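Local coordinates for acetyltransferase, GNAT family (Colwellia psychrerythraea, PDB 3IWG), which probably transfers an acyl group, most likely acetyl from acetyl-CoA, to an acceptor, as in other GNAT-family enzymes, at residues A[150-153]-A[154-158]; A[214-217]-A[218-221]. All blocks are in the same frame, centred on the assembly; numbering follows the deposited sequence.

Contact 1. Residues A[150-153]-A[154-158]; sequences QLTA and FVTFA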
ATOM      1  N   GLN A 150      -6.674  -4.161 -13.502  1.00 29.65           N
ATOM      2  CA  GLN A 150      -7.389  -2.900 -13.499  1.00 28.32           C
ATOM      3  C   GLN A 150      -6.859  -1.914 -12.443  1.00 27.45           C
ATOM      4  O   GLN A 150      -7.427  -0.834 -12.260  1.00 25.91           O
ATOM      5  CB  GLN A 150      -8.888  -3.176 -13.223  1.00 28.67           C
ATOM      6  CG  GLN A 150      -9.523  -4.237 -14.141  1.00 28.23           C
ATOM      7  CD  GLN A 150     -10.919  -4.678 -13.690  1.00 28.42           C
ATOM      8  OE1 GLN A 150     -11.157  -4.880 -12.519  1.00 31.80           O
ATOM      9  NE2 GLN A 150     -11.842  -4.807 -14.626  1.00 29.43           N
ATOM     10  N   LEU A 151      -5.784  -2.258 -11.740  1.00 26.28           N
ATOM     11  CA  LEU A 151      -5.344  -1.363 -10.663  1.00 25.82           C
ATOM     12  C   LEU A 151      -5.117   0.032 -11.168  1.00 25.40           C
ATOM     13  O   LEU A 151      -5.499   0.997 -10.497  1.00 24.46           O
ATOM     14  CB  LEU A 151      -4.071  -1.882  -9.994  1.00 25.93           C
ATOM     15  CG  LEU A 151      -3.359  -1.109  -8.879  1.00 25.02           C
ATOM     16  CD1 LEU A 151      -4.205  -0.914  -7.608  1.00 21.33           C
ATOM     17  CD2 LEU A 151      -2.035  -1.880  -8.530  1.00 22.77           C
ATOM     18  N   THR A 152      -4.492   0.160 -12.344  1.00 25.69           N
ATOM     19  CA  THR A 152      -4.074   1.494 -12.789  1.00 26.56           C
ATOM     20  C   THR A 152      -5.311   2.336 -13.102  1.00 25.93           C
ATOM     21  O   THR A 152      -5.320   3.557 -12.880  1.00 26.36           O
ATOM     22  CB  THR A 152      -3.090   1.540 -14.041  1.00 27.25           C
ATOM     23  OG1 THR A 152      -2.882   2.932 -14.396  1.00 27.01           O
ATOM     24  CG2 THR A 152      -3.692   0.837 -15.296  1.00 26.86           C
ATOM     25  N   ALA A 153      -6.338   1.694 -13.644  1.00 25.20           N
ATOM     26  CA  ALA A 153      -7.563   2.415 -13.945  1.00 25.78           C
ATOM     27  C   ALA A 153      -8.205   2.910 -12.643  1.00 25.70           C
ATOM     28  O   ALA A 153      -8.592   4.084 -12.530  1.00 26.49           O
ATOM     29  CB  ALA A 153      -8.514   1.527 -14.751  1.00 25.44           C
ATOM     30  N   PHE A 154      -8.252   2.059 -11.625  1.00 25.01           N
ATOM     31  CA  PHE A 154      -8.756   2.533 -10.338  1.00 24.62           C
ATOM     32  C   PHE A 154      -7.934   3.699  -9.780  1.00 24.87           C
ATOM     33  O   PHE A 154      -8.467   4.669  -9.248  1.00 25.01           O
ATOM     34  CB  PHE A 154      -8.834   1.382  -9.357  1.00 23.85           C
ATOM     35  CG  PHE A 154     -10.082   0.530  -9.507  1.00 23.62           C
ATOM     36  CD1 PHE A 154     -11.283   0.881  -8.879  1.00 22.78           C
ATOM     37  CD2 PHE A 154     -10.066  -0.614 -10.261  1.00 20.70           C
ATOM     38  CE1 PHE A 154     -12.425   0.061  -9.021  1.00 23.48           C
ATOM     39  CE2 PHE A 154     -11.197  -1.414 -10.406  1.00 21.60           C
ATOM     40  CZ  PHE A 154     -12.378  -1.087  -9.798  1.00 19.38           C
ATOM     41  N   VAL A 155      -6.617   3.598  -9.882  1.00 25.89           N
ATOM     42  CA  VAL A 155      -5.702   4.623  -9.323  1.00 25.40           C
ATOM     43  C   VAL A 155      -5.900   5.949 -10.030  1.00 25.72           C
ATOM     44  O   VAL A 155      -6.100   6.994  -9.393  1.00 26.01           O
ATOM     45  CB  VAL A 155      -4.218   4.157  -9.390  1.00 25.53           C
ATOM     46  CG1 VAL A 155      -3.229   5.334  -9.294  1.00 24.57           C
ATOM     47  CG2 VAL A 155      -3.953   3.068  -8.282  1.00 26.36           C
ATOM     48  N   THR A 156      -5.912   5.896 -11.346  1.00 25.96           N
ATOM     49  CA  THR A 156      -6.222   7.068 -12.133  1.00 27.30           C
ATOM     50  C   THR A 156      -7.605   7.641 -11.806  1.00 27.75           C
ATOM     51  O   THR A 156      -7.767   8.855 -11.628  1.00 27.62           O
ATOM     52  CB  THR A 156      -6.212   6.693 -13.611  1.00 28.11           C
ATOM     53  OG1 THR A 156      -4.909   6.224 -13.947  1.00 28.32           O
ATOM     54  CG2 THR A 156      -6.575   7.880 -14.461  1.00 29.67           C
ATOM     55  N   PHE A 157      -8.605   6.767 -11.731  1.00 27.47           N
ATOM     56  CA  PHE A 157      -9.944   7.221 -11.342  1.00 27.46           C
ATOM     57  C   PHE A 157      -9.947   7.954  -9.955  1.00 27.26           C
ATOM     58  O   PHE A 157     -10.445   9.077  -9.824  1.00 25.64           O
ATOM     59  CB  PHE A 157     -10.916   6.027 -11.368  1.00 27.61           C
ATOM     60  CG  PHE A 157     -12.308   6.384 -10.976  1.00 28.24           C
ATOM     61  CD1 PHE A 157     -12.746   6.143  -9.695  1.00 26.53           C
ATOM     62  CD2 PHE A 157     -13.169   6.992 -11.895  1.00 27.41           C
ATOM     63  CE1 PHE A 157     -14.010   6.472  -9.317  1.00 27.86           C
ATOM     64  CE2 PHE A 157     -14.433   7.317 -11.534  1.00 28.16           C
ATOM     65  CZ  PHE A 157     -14.866   7.077 -10.230  1.00 28.50           C
ATOM     66  N   ALA A 158      -9.317   7.358  -8.941  1.00 26.88           N
ATOM     67  CA  ALA A 158      -9.319   7.986  -7.640  1.00 26.73           C
ATOM     68  C   ALA A 158      -8.467   9.243  -7.634  1.00 27.95           C
ATOM     69  O   ALA A 158      -8.865  10.243  -7.035  1.00 29.02           O
ATOM     70  CB  ALA A 158      -8.858   7.023  -6.563  1.00 26.35           C
TER
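The ring of F154 lies alongside the side chain of Q150, both pointing the same way, with CE2 of F154 4.0 Å from CB of Q150 and the ring plane turned 61° from the Q150 amide. The F154 torsion (chi1 -82°) sets CG beside its backbone N, bringing the ring edge under the preceding turn: CD2 of F154 is 3.3 Å from O of Q150. That O accepts the backbone N of F154 at 3.1 Å, while the Q150 amide is held by Q144 and G147. The ring packs on L191 and A194 of strand 190-199, and an alanine here would probably open a gap between helix and strand and leave the Q150 chain without its flat neighbour. The L151 and V155 side chains cross, CD1 of L151 4.0 Å from CG2 of V155, facing helix 166-178. T156, exposed, grips O of T152 twice, through N and OG1, both 2.9 Å away and on opposite faces of the carbonyl plane; chi1 of -61° swings OG1 back to it, and T152 packs on P41 of the second subunit. These i-to-i+4 bonds and pairings mark the first turns of an amphipathic alpha-helix laid on the GNAT sheet.

Contact 2. Residues A[214-217]-A[218-221]; sequences VAQS and NRGQ. With SO4 (sulfate ion), chain C.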
ATOM      1  N   VAL A 214     -17.700   8.402  -6.622  1.00 23.25           N
ATOM      2  CA  VAL A 214     -18.497   8.525  -7.839  1.00 23.14           C
ATOM      3  C   VAL A 214     -17.750   9.407  -8.763  1.00 22.06           C
ATOM      4  O   VAL A 214     -17.208  10.402  -8.311  1.00 23.05           O
ATOM      5  CB  VAL A 214     -19.878   9.175  -7.578  1.00 22.95           C
ATOM      6  CG1 VAL A 214     -20.612   9.442  -8.906  1.00 20.88           C
ATOM      7  CG2 VAL A 214     -20.672   8.321  -6.682  1.00 24.65           C
ATOM      8  N   ALA A 215     -17.709   9.059 -10.036  1.00 21.44           N
ATOM      9  CA  ALA A 215     -17.026   9.922 -11.012  1.00 22.03           C
ATOM     10  C   ALA A 215     -17.620  11.322 -10.934  1.00 21.89           C
ATOM     11  O   ALA A 215     -18.846  11.503 -10.899  1.00 20.90           O
ATOM     12  CB  ALA A 215     -17.155   9.400 -12.425  1.00 21.64           C
ATOM     13  N   GLN A 216     -16.735  12.302 -10.889  1.00 22.43           N
ATOM     14  CA  GLN A 216     -17.143  13.708 -10.807  1.00 23.36           C
ATOM     15  C   GLN A 216     -17.951  14.120 -12.034  1.00 22.30           C
ATOM     16  O   GLN A 216     -18.666  15.091 -11.986  1.00 22.68           O
ATOM     17  CB  GLN A 216     -15.917  14.619 -10.646  1.00 23.47           C
ATOM     18  CG  GLN A 216     -16.181  16.022 -10.098  1.00 26.30           C
ATOM     19  CD  GLN A 216     -17.260  16.081  -8.940  1.00 31.33           C
ATOM     20  OE1 GLN A 216     -17.224  15.284  -7.975  1.00 28.84           O
ATOM     21  NE2 GLN A 216     -18.232  17.033  -9.073  1.00 29.91           N
ATOM     22  N   SER A 217     -17.834  13.362 -13.116  1.00 22.47           N
ATOM     23  CA  SER A 217     -18.650  13.579 -14.329  1.00 23.17           C
ATOM     24  C   SER A 217     -20.097  13.039 -14.254  1.00 22.64           C
ATOM     25  O   SER A 217     -20.854  13.177 -15.204  1.00 24.05           O
ATOM     26  CB  SER A 217     -17.958  12.940 -15.530  1.00 22.14           C
ATOM     27  OG  SER A 217     -17.739  11.585 -15.266  1.00 24.40           O
ATOM     28  N   ASN A 218     -20.453  12.408 -13.146  1.00 21.52           N
ATOM     29  CA  ASN A 218     -21.719  11.697 -13.008  1.00 20.67           C
ATOM     30  C   ASN A 218     -22.323  11.903 -11.614  1.00 19.31           C
ATOM     31  O   ASN A 218     -22.973  11.028 -11.085  1.00 18.79           O
ATOM     32  CB  ASN A 218     -21.509  10.197 -13.298  1.00 19.94           C
ATOM     33  CG  ASN A 218     -21.221   9.926 -14.764  1.00 20.37           C
ATOM     34  OD1 ASN A 218     -22.132   9.619 -15.557  1.00 20.19           O
ATOM     35  ND2 ASN A 218     -19.968  10.066 -15.142  1.00 17.26           N
ATOM     36  N   ARG A 219     -22.106  13.075 -11.037  1.00 17.94           N
ATOM     37  CA  ARG A 219     -22.765  13.426  -9.795  1.00 17.34           C
ATOM     38  C   ARG A 219     -24.231  13.725 -10.059  1.00 16.04           C
ATOM     39  O   ARG A 219     -24.607  14.203 -11.138  1.00 14.79           O
ATOM     40  CB  ARG A 219     -22.078  14.628  -9.107  1.00 17.12           C
ATOM     41  CG  ARG A 219     -20.508  14.467  -8.986  1.00 19.08           C
ATOM     42  CD  ARG A 219     -20.078  13.128  -8.380  1.00 21.66           C
ATOM     43  NE  ARG A 219     -20.699  12.894  -7.082  1.00 21.99           N
ATOM     44  CZ  ARG A 219     -20.251  13.342  -5.912  1.00 25.96           C
ATOM     45  NH1 ARG A 219     -20.916  13.038  -4.795  1.00 26.28           N
ATOM     46  NH2 ARG A 219     -19.116  14.039  -5.827  1.00 27.78           N
ATOM     47  N   GLY A 220     -25.045  13.475  -9.050  1.00 15.10           N
ATOM     48  CA  GLY A 220     -26.459  13.844  -9.103  1.00 14.95           C
ATOM     49  C   GLY A 220     -27.308  12.906  -9.961  1.00 14.83           C
ATOM     50  O   GLY A 220     -28.390  13.280 -10.387  1.00 14.37           O
ATOM     51  N   GLN A 221     -26.776  11.718 -10.236  1.00 14.82           N
ATOM     52  CA  GLN A 221     -27.431  10.683 -11.012  1.00 15.77           C
ATOM     53  C   GLN A 221     -27.769   9.440 -10.190  1.00 16.01           C
ATOM     54  O   GLN A 221     -28.114   8.412 -10.749  1.00 15.99           O
ATOM     55  CB  GLN A 221     -26.514  10.276 -12.168  1.00 15.31           C
ATOM     56  CG  GLN A 221     -26.137  11.464 -13.002  1.00 17.98           C
ATOM     57  CD  GLN A 221     -25.306  11.143 -14.219  1.00 16.44           C
ATOM     58  OE1 GLN A 221     -25.123  11.991 -15.101  1.00 17.07           O
ATOM     59  NE2 GLN A 221     -24.843   9.946 -14.292  1.00 12.57           N
TER
HETATM   60  S   SO4 C 501     -23.953  11.172  -5.931  1.00 38.18           S
HETATM   61  O1  SO4 C 501     -23.723  12.171  -6.980  1.00 35.79           O
HETATM   62  O2  SO4 C 501     -22.959  11.274  -4.854  1.00 35.15           O
HETATM   63  O3  SO4 C 501     -23.932   9.892  -6.588  1.00 32.14           O
HETATM   64  O4  SO4 C 501     -25.246  11.355  -5.225  1.00 34.38           O
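A215 O accepts the backbone N of N218 at 2.9 Å, closing a type I beta turn with Q216 and S217 at its corners. The turn leads from strand 207-214 into the loop before helix 223-237. In GNAT enzymes this loop carries the Q/R-x-x-G-x-G/A signature of motif A, which binds the pyrophosphate of acetyl-CoA, and R219 stands at the start of that pattern here.

R219 is the side chain that ties the turn to the anion. Its chain doubles back, bent at chi2 (-50°) and chi3 (-55°); the bends lay CD of R219 3.2 Å from O of A215 and carry the guanidinium on beyond the turn, to a sulfate. Q216 meets it crosswise, the amide and guanidinium planes 79° apart. OE1 of Q216 takes NH2 of R219 at 3.1 Å, the oxygen using an in-plane lone pair and lying in the guanidinium plane, while the methylene CG of R219 rests against the Q216 amide. V214 lies across the R219 chain, its CG1 3.8 Å from CD of R219, while its CG2 touches the sulfate. Further along, NE2 of Q221 makes a weak hydrogen bond to OD1 of N218.

The edge formed by NE and NH1 faces the sulfate, which probably comes from the crystallisation liquor. The anion probably sits where a phosphate of the cofactor would, since A224 N, in the first turn of helix 223-237, also donates to it. NH1 of R219 reaches O2 of the sulfate at 2.7 Å in a nearly straight bond, and NE of R219 turns to O1. That oxygen is shared: the backbone N of G220 donates to sulfate O1 at 2.8 Å.

Overall arrangement
Contact 1 belongs to helix 151-162 and contact 2 to the loop after strand 207-214, yet the two meet directly: CZ of F157 lies 3.5 Å from the backbone N of A215. The same helix reaches the loop again through N161, whose OD1 accepts N of Q216 and whose ND2 donates to O of F157. Contact 1 is partly buried, with F154 and V155 inside and T156 outside, and relies mainly on regular backbone bonds and apolar side chains, with one threonine hydroxyl bond. In contact 2, V214 and A215 are buried beneath a mostly exposed polar loop, whose R219 guanidinium and G220 N-H are turned to an anion.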